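Local coordinates for UPF0033 domain-containing protein (Desulfitobacterium hafniense, PDB 3HZ7) that is of unknown function but, as the SirA-like N-terminal domain of a TusA-family protein, probably carries or transfers sulfur, at residues A[17-22]-A[50-55]; A[34-39]-A[43-48]. All blocks are in the same frame, centred on the assembly; numbering follows the deposited sequence.

How the interactions relate
From the N terminus, strand 2-5 leads past Cys11, seen here as S-mercaptocysteine, into helix 13-23, which carries residues 17-22. The chain then runs through strand 31-36 into helix 39-52. Interaction 2 (34-39 with 43-48) closes the short turn between these two elements; interaction 1 (17-22 with 50-55) closes the much longer loop, so interaction 2 is nested inside it. Their centres lie 11 Å apart, and both use helix 39-52. They meet at Ala18, whose CB is 3.5 Å from Leu45 CD2 and 3.8 Å from Val34 CG2. Together they tie both helices to one face of the four-stranded mixed sheet.

Interaction 1 (A[17-22]-A[50-55]); sequences RAKKAL and EGMGYQ
The paired helices of this TusA-family alpha/beta domain meet here, where Lys19 and Leu22 on helix 13-23 face Met52 at the C-terminal end of helix 39-52 and Tyr54 just beyond it. The backbones remain well apart, the closest CA pair being Lys19 and Met52 at 9.1 Å, and side chains bridge the gap. Met52, a selenomethionine, reaches across from helix 39-52. Its chain leaves straight through chi2 (-177°), which brings its selenium to 4.1 Å from CG of Lys19; the two chains pass obliquely. The same SE is 4.4 Å from Leu22 CD1. With CG anti to the backbone N (chi1 -172°) and the rest extended, Lys19 lends the methylene part of its chain to the contact and carries its ammonium group onward.

Nearer the sheet, Leu22 brings its CB to 4.2 Å from Tyr54 CE2, an oblique approach to the ring. Over the centre of one ring face sits the carbonyl oxygen Met52 O, 4.1 Å above the plane. This local fold-back follows from the helix end: Gly53 has a positive phi (80°) and closes a Schellman motif, after which the chain leads into strand 55-60. Leu22 and Tyr54 both also touch Ile70 of strand 66-71, and Leu22 reaches Met48 and Val32, so the inner half of the contact merges with the core between helices and sheet.

The chemistry is graded from outside to inside: an exposed lysine alkyl chain, a partly covered selenium, then a buried leucine against an aromatic carbon. With 187 Å² buried in all and carbon and selenium as the touching atoms, cohesion between these helix portions rests on apolar contact.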
ATOM      1  N   ARG A  17       5.965   0.685   5.971  1.00 16.02           N
ATOM      2  CA  ARG A  17       5.544   2.062   5.859  1.00 16.30           C
ATOM      3  C   ARG A  17       4.021   2.101   5.644  1.00 20.98           C
ATOM      4  O   ARG A  17       3.301   2.899   6.244  1.00 16.67           O
ATOM      5  CB  ARG A  17       6.347   2.720   4.721  1.00 21.51           C
ATOM      6  CG  ARG A  17       7.848   2.963   5.052  1.00 22.86           C
ATOM      7  CD  ARG A  17       8.642   3.701   3.970  1.00 21.42           C
ATOM      8  NE  ARG A  17       8.082   5.032   3.750  1.00 29.18           N
ATOM      9  CZ  ARG A  17       8.335   5.808   2.689  1.00 37.27           C
ATOM     10  NH1 ARG A  17       9.151   5.396   1.709  1.00 25.44           N
ATOM     11  NH2 ARG A  17       7.768   7.015   2.608  1.00 36.15           N
ATOM     12  N   ALA A  18       3.508   1.194   4.815  1.00 20.26           N
ATOM     13  CA  ALA A  18       2.083   1.142   4.559  1.00 22.55           C
ATOM     14  C   ALA A  18       1.318   0.759   5.786  1.00 19.74           C
ATOM     15  O   ALA A  18       0.282   1.360   6.075  1.00 21.65           O
ATOM     16  CB  ALA A  18       1.742   0.127   3.381  1.00 19.67           C
ATOM     17  N   LYS A  19       1.801  -0.235   6.523  1.00 17.43           N
ATOM     18  CA  LYS A  19       1.061  -0.658   7.691  1.00 24.27           C
ATOM     19  C   LYS A  19       1.026   0.450   8.772  1.00 22.45           C
ATOM     20  O   LYS A  19      -0.002   0.666   9.431  1.00 28.04           O
ATOM     21  CB  LYS A  19       1.649  -1.978   8.268  1.00 26.49           C
ATOM     22  CG  LYS A  19       0.775  -2.563   9.380  1.00 27.52           C
ATOM     23  CD  LYS A  19       1.207  -3.968   9.739  1.00 43.94           C
ATOM     24  CE  LYS A  19       0.495  -4.470  10.987  1.00 51.26           C
ATOM     25  NZ  LYS A  19       0.706  -5.944  11.143  1.00 55.24           N
ATOM     26  N   LYS A  20       2.136   1.141   8.944  1.00 25.52           N
ATOM     27  CA  LYS A  20       2.230   2.243   9.913  1.00 27.77           C
ATOM     28  C   LYS A  20       1.223   3.317   9.495  1.00 23.75           C
ATOM     29  O   LYS A  20       0.506   3.877  10.316  1.00 22.78           O
ATOM     30  CB  LYS A  20       3.611   2.888   9.881  1.00 28.16           C
ATOM     31  CG  LYS A  20       4.759   1.991  10.292  1.00 39.94           C
ATOM     32  CD  LYS A  20       6.052   2.790  10.450  1.00 34.38           C
ATOM     33  CE  LYS A  20       5.873   4.008  11.333  1.00 35.00           C
ATOM     34  NZ  LYS A  20       7.157   4.402  11.982  1.00 36.91           N
ATOM     35  N   ALA A  21       1.181   3.629   8.216  1.00 21.59           N
ATOM     36  CA  ALA A  21       0.218   4.650   7.789  1.00 21.94           C
ATOM     37  C   ALA A  21      -1.229   4.225   8.017  1.00 24.40           C
ATOM     38  O   ALA A  21      -2.097   5.087   8.382  1.00 23.93           O
ATOM     39  CB  ALA A  21       0.430   5.030   6.305  1.00 19.77           C
ATOM     40  N   LEU A  22      -1.532   2.934   7.794  1.00 26.75           N
ATOM     41  CA  LEU A  22      -2.907   2.456   7.994  1.00 26.84           C
ATOM     42  C   LEU A  22      -3.299   2.414   9.475  1.00 28.18           C
ATOM     43  O   LEU A  22      -4.386   2.817   9.843  1.00 22.83           O
ATOM     44  CB  LEU A  22      -3.101   1.084   7.354  1.00 32.00           C
ATOM     45  CG  LEU A  22      -3.137   1.122   5.824  1.00 32.31           C
ATOM     46  CD1 LEU A  22      -2.669  -0.216   5.216  1.00 26.01           C
ATOM     47  CD2 LEU A  22      -4.549   1.517   5.400  1.00 32.24           C
ATOM     48  N   GLU A  50      -5.181  -7.814   3.062  1.00 34.13           N
ATOM     49  CA  GLU A  50      -6.210  -8.820   3.321  1.00 38.19           C
ATOM     50  C   GLU A  50      -6.065  -9.199   4.785  1.00 38.64           C
ATOM     51  O   GLU A  50      -7.055  -9.203   5.522  1.00 42.30           O
ATOM     52  CB  GLU A  50      -6.068 -10.047   2.397  1.00 35.58           C
ATOM     53  CG  GLU A  50      -4.886 -10.951   2.668  1.00 54.79           C
ATOM     54  CD  GLU A  50      -5.012 -12.314   1.978  1.00 66.64           C
ATOM     55  OE1 GLU A  50      -5.961 -13.063   2.316  1.00 72.34           O
ATOM     56  OE2 GLU A  50      -4.169 -12.639   1.105  1.00 65.52           O
ATOM     57  N   GLY A  51      -4.832  -9.502   5.210  1.00 41.84           N
ATOM     58  CA  GLY A  51      -4.598  -9.811   6.611  1.00 34.90           C
ATOM     59  C   GLY A  51      -5.342  -8.838   7.520  1.00 34.75           C
ATOM     60  O   GLY A  51      -6.071  -9.273   8.415  1.00 42.90           O
HETATM   61  N   MSE A  52      -5.208  -7.532   7.296  1.00 34.05           N
HETATM   62  CA  MSE A  52      -5.913  -6.548   8.123  1.00 33.02           C
HETATM   63  C   MSE A  52      -7.406  -6.381   7.807  1.00 37.10           C
HETATM   64  O   MSE A  52      -8.112  -5.651   8.503  1.00 39.41           O
HETATM   65  CB  MSE A  52      -5.259  -5.167   8.020  1.00 40.02           C
HETATM   66  CG  MSE A  52      -3.800  -5.066   8.462  1.00 58.17           C
HETATM   67 SE   MSE A  52      -3.157  -3.197   8.364  1.00 81.72          SE
HETATM   68  CE  MSE A  52      -3.935  -2.480  10.014  1.00 70.97           C
ATOM     69  N   GLY A  53      -7.910  -7.039   6.773  1.00 39.42           N
ATOM     70  CA  GLY A  53      -9.319  -6.876   6.474  1.00 44.01           C
ATOM     71  C   GLY A  53      -9.614  -5.582   5.716  1.00 43.55           C
ATOM     72  O   GLY A  53     -10.669  -4.966   5.887  1.00 34.24           O
ATOM     73  N   TYR A  54      -8.681  -5.191   4.855  1.00 37.67           N
ATOM     74  CA  TYR A  54      -8.851  -3.981   4.092  1.00 41.61           C
ATOM     75  C   TYR A  54      -8.981  -4.356   2.644  1.00 39.45           C
ATOM     76  O   TYR A  54      -8.426  -5.369   2.221  1.00 37.49           O
ATOM     77  CB  TYR A  54      -7.623  -3.055   4.268  1.00 34.96           C
ATOM     78  CG  TYR A  54      -7.498  -2.477   5.663  1.00 38.50           C
ATOM     79  CD1 TYR A  54      -8.626  -2.074   6.372  1.00 45.76           C
ATOM     80  CD2 TYR A  54      -6.270  -2.337   6.264  1.00 41.39           C
ATOM     81  CE1 TYR A  54      -8.523  -1.535   7.649  1.00 50.90           C
ATOM     82  CE2 TYR A  54      -6.154  -1.790   7.550  1.00 52.23           C
ATOM     83  CZ  TYR A  54      -7.280  -1.401   8.228  1.00 49.76           C
ATOM     84  OH  TYR A  54      -7.155  -0.843   9.475  1.00 62.08           O
ATOM     85  N   GLN A  55      -9.715  -3.539   1.896  1.00 34.65           N
ATOM     86  CA  GLN A  55      -9.841  -3.736   0.463  1.00 36.98           C
ATOM     87  C   GLN A  55      -8.586  -3.076  -0.173  1.00 31.54           C
ATOM     88  O   GLN A  55      -8.030  -2.108   0.357  1.00 27.32           O
ATOM     89  CB  GLN A  55     -11.130  -3.059  -0.070  1.00 36.05           C
ATOM     90  CG  GLN A  55     -12.462  -3.648   0.496  1.00 47.18           C
ATOM     91  CD  GLN A  55     -12.663  -5.122   0.122  1.00 54.66           C
ATOM     92  OE1 GLN A  55     -12.926  -5.451  -1.042  1.00 52.71           O
ATOM     93  NE2 GLN A  55     -12.524  -6.013   1.108  1.00 54.94           N
TER

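Interaction 2 (A[34-39]-A[43-48])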
ATOM      1  N   VAL A  34       0.529   3.201  -2.219  1.00 19.62           N
ATOM      2  CA  VAL A  34       1.965   2.979  -2.124  1.00 16.91           C
ATOM      3  C   VAL A  34       2.570   2.754  -3.498  1.00 17.14           C
ATOM      4  O   VAL A  34       2.073   1.923  -4.262  1.00 19.41           O
ATOM      5  CB  VAL A  34       2.254   1.712  -1.288  1.00 18.71           C
ATOM      6  CG1 VAL A  34       3.792   1.661  -0.874  1.00 14.57           C
ATOM      7  CG2 VAL A  34       1.281   1.634  -0.120  1.00 20.54           C
ATOM      8  N   LEU A  35       3.626   3.474  -3.811  1.00 15.21           N
ATOM      9  CA  LEU A  35       4.323   3.249  -5.078  1.00 18.87           C
ATOM     10  C   LEU A  35       5.499   2.239  -4.878  1.00 21.35           C
ATOM     11  O   LEU A  35       6.422   2.475  -4.030  1.00 16.73           O
ATOM     12  CB  LEU A  35       4.848   4.573  -5.633  1.00 15.69           C
ATOM     13  CG  LEU A  35       3.840   5.728  -5.737  1.00 22.40           C
ATOM     14  CD1 LEU A  35       4.549   7.016  -6.302  1.00 24.70           C
ATOM     15  CD2 LEU A  35       2.699   5.302  -6.689  1.00 24.87           C
ATOM     16  N   VAL A  36       5.439   1.104  -5.578  1.00 16.99           N
ATOM     17  CA  VAL A  36       6.535   0.098  -5.528  1.00 19.58           C
ATOM     18  C   VAL A  36       7.025  -0.270  -6.937  1.00 27.62           C
ATOM     19  O   VAL A  36       6.370   0.005  -7.953  1.00 20.36           O
ATOM     20  CB  VAL A  36       6.194  -1.184  -4.707  1.00 20.33           C
ATOM     21  CG1 VAL A  36       6.003  -0.778  -3.260  1.00 24.36           C
ATOM     22  CG2 VAL A  36       4.893  -1.946  -5.273  1.00 19.28           C
ATOM     23  N   ASP A  37       8.248  -0.796  -7.006  1.00 36.45           N
ATOM     24  CA  ASP A  37       8.829  -1.129  -8.297  1.00 31.92           C
ATOM     25  C   ASP A  37       8.992  -2.622  -8.562  1.00 33.15           C
ATOM     26  O   ASP A  37       9.849  -2.996  -9.349  1.00 38.50           O
ATOM     27  CB  ASP A  37      10.177  -0.429  -8.450  1.00 30.78           C
ATOM     28  CG  ASP A  37      11.212  -0.890  -7.407  1.00 33.13           C
ATOM     29  OD1 ASP A  37      11.133  -2.035  -6.911  1.00 29.48           O
ATOM     30  OD2 ASP A  37      12.131  -0.086  -7.104  1.00 38.86           O
ATOM     31  N   ASN A  38       8.212  -3.481  -7.917  1.00 26.36           N
ATOM     32  CA  ASN A  38       8.350  -4.910  -8.219  1.00 34.25           C
ATOM     33  C   ASN A  38       7.086  -5.585  -7.735  1.00 33.30           C
ATOM     34  O   ASN A  38       6.468  -5.130  -6.775  1.00 31.09           O
ATOM     35  CB  ASN A  38       9.645  -5.506  -7.539  1.00 34.56           C
ATOM     36  CG  ASN A  38       9.573  -5.474  -6.033  1.00 24.48           C
ATOM     37  OD1 ASN A  38       8.928  -6.308  -5.433  1.00 30.07           O
ATOM     38  ND2 ASN A  38      10.196  -4.479  -5.418  1.00 27.71           N
ATOM     39  N   ASP A  39       6.711  -6.672  -8.409  1.00 36.54           N
ATOM     40  CA  ASP A  39       5.494  -7.433  -8.128  1.00 33.90           C
ATOM     41  C   ASP A  39       5.440  -8.079  -6.785  1.00 32.67           C
ATOM     42  O   ASP A  39       4.368  -8.306  -6.217  1.00 29.31           O
ATOM     43  CB  ASP A  39       5.319  -8.538  -9.169  1.00 41.47           C
ATOM     44  CG  ASP A  39       4.432  -8.137 -10.285  1.00 51.17           C
ATOM     45  OD1 ASP A  39       4.935  -7.518 -11.263  1.00 51.37           O
ATOM     46  OD2 ASP A  39       3.213  -8.453 -10.159  1.00 61.43           O
ATOM     47  N   GLN A  43       2.500  -7.910  -4.021  1.00 27.33           N
ATOM     48  CA  GLN A  43       1.919  -9.079  -3.379  1.00 30.44           C
ATOM     49  C   GLN A  43       1.973  -8.977  -1.874  1.00 23.97           C
ATOM     50  O   GLN A  43       1.015  -9.315  -1.159  1.00 29.36           O
ATOM     51  CB  GLN A  43       2.688 -10.352  -3.786  1.00 39.66           C
ATOM     52  CG  GLN A  43       2.751 -10.614  -5.274  1.00 48.09           C
ATOM     53  CD  GLN A  43       3.692 -11.755  -5.593  1.00 45.21           C
ATOM     54  OE1 GLN A  43       3.659 -12.781  -4.938  1.00 44.37           O
ATOM     55  NE2 GLN A  43       4.533 -11.575  -6.598  1.00 50.96           N
ATOM     56  N   ASN A  44       3.120  -8.555  -1.370  1.00 27.33           N
ATOM     57  CA  ASN A  44       3.262  -8.429   0.074  1.00 30.26           C
ATOM     58  C   ASN A  44       2.277  -7.392   0.620  1.00 19.52           C
ATOM     59  O   ASN A  44       1.631  -7.607   1.646  1.00 22.12           O
ATOM     60  CB  ASN A  44       4.721  -8.074   0.434  1.00 26.30           C
ATOM     61  CG  ASN A  44       5.629  -9.252   0.227  1.00 37.79           C
ATOM     62  OD1 ASN A  44       5.149 -10.390   0.188  1.00 33.25           O
ATOM     63  ND2 ASN A  44       6.939  -9.009   0.098  1.00 37.80           N
ATOM     64  N   LEU A  45       2.160  -6.284  -0.096  1.00 21.94           N
ATOM     65  CA  LEU A  45       1.202  -5.239   0.304  1.00 24.54           C
ATOM     66  C   LEU A  45      -0.232  -5.764   0.302  1.00 24.87           C
ATOM     67  O   LEU A  45      -0.976  -5.451   1.231  1.00 21.69           O
ATOM     68  CB  LEU A  45       1.351  -4.007  -0.613  1.00 17.39           C
ATOM     69  CG  LEU A  45       2.582  -3.125  -0.344  1.00 18.02           C
ATOM     70  CD1 LEU A  45       2.826  -2.222  -1.586  1.00 16.73           C
ATOM     71  CD2 LEU A  45       2.364  -2.286   0.928  1.00 25.34           C
ATOM     72  N   GLN A  46      -0.635  -6.568  -0.708  1.00 29.41           N
ATOM     73  CA  GLN A  46      -2.013  -7.097  -0.716  1.00 24.55           C
ATOM     74  C   GLN A  46      -2.280  -8.142   0.368  1.00 21.50           C
ATOM     75  O   GLN A  46      -3.363  -8.181   0.985  1.00 24.58           O
ATOM     76  CB  GLN A  46      -2.393  -7.672  -2.090  1.00 29.03           C
ATOM     77  CG  GLN A  46      -2.472  -6.598  -3.159  1.00 27.88           C
ATOM     78  CD  GLN A  46      -3.321  -6.981  -4.345  1.00 32.67           C
ATOM     79  OE1 GLN A  46      -3.037  -7.951  -5.057  1.00 29.26           O
ATOM     80  NE2 GLN A  46      -4.372  -6.188  -4.576  1.00 21.29           N
ATOM     81  N   LYS A  47      -1.294  -8.980   0.633  1.00 28.12           N
ATOM     82  CA  LYS A  47      -1.455 -10.008   1.699  1.00 30.82           C
ATOM     83  C   LYS A  47      -1.621  -9.310   3.057  1.00 28.94           C
ATOM     84  O   LYS A  47      -2.432  -9.732   3.909  1.00 26.65           O
ATOM     85  CB  LYS A  47      -0.231 -10.941   1.738  1.00 33.32           C
ATOM     86  CG  LYS A  47       0.075 -11.629   0.353  1.00 35.40           C
ATOM     87  CD  LYS A  47       0.408 -13.104   0.531  1.00 42.55           C
ATOM     88  CE  LYS A  47       0.822 -13.814  -0.757  1.00 51.35           C
ATOM     89  NZ  LYS A  47       2.123 -13.305  -1.310  1.00 52.36           N
HETATM   90  N   MSE A  48      -0.870  -8.223   3.259  1.00 30.48           N
HETATM   91  CA  MSE A  48      -0.977  -7.454   4.512  1.00 24.89           C
HETATM   92  C   MSE A  48      -2.324  -6.801   4.563  1.00 28.66           C
HETATM   93  O   MSE A  48      -2.971  -6.767   5.622  1.00 26.34           O
HETATM   94  CB  MSE A  48       0.148  -6.398   4.589  1.00 31.13           C
HETATM   95  CG  MSE A  48       0.072  -5.481   5.812  1.00 38.04           C
HETATM   96 SE   MSE A  48      -1.074  -3.848   5.587  1.00 39.79          SE
HETATM   97  CE  MSE A  48       0.115  -2.940   4.375  1.00 15.10           C
TER
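Gln43 opens the helical side of the contact by gripping one atom of Asp39 twice. Its backbone N donates to Asp39 O at 2.9 Å and 163°, an i to i+4 bond of the first helical turn. Its side chain turns back to the same oxygen: CG lies beside the backbone N (chi1 -57°), which carries the amide over to Asp39, and NE2 makes a weak bond to Asp39 O, 3.3 Å long and bent to 129°. NE2 also lies 4.1 Å from Asp39 CB. The carboxylate of Asp39 points elsewhere, its OD2 forming a salt bridge with Arg42. Replacing Gln43 by an alanine would probably leave Asp39 O with its backbone donor but without the second, weaker one, and would uncover the Asp39 CB beside the lost amide.

Leu45, two residues on, faces the strand and is the buried apolar link. CD1 meets Val34 and Val36 together, 4.0 Å from Val34 CB and 3.9 Å from Val36 CG1, while CD2 is 4.2 Å from Val34 CG2; in both pairs the side chains reach tip to tip. The two valines lie on the helix-facing side of strand 31-36, with Leu35 between them directed to the other side, against Leu7. Ala18 of helix 13-23 and Val68 of strand 66-71 also pack on Leu45.

The turn joining the two elements is fixed by polar side chains. Asn38 is the N-cap, its OD1 accepting from Ser41 N, and Asn38 ND2 donates to Asp37 OD1 at 3.0 Å. The N-cap and Leu45 hold the helix start against strand 31-36; strands 31-36 and 55-60 run parallel, with antiparallel strand 66-71 between them, the topology of a beta-alpha-beta crossover.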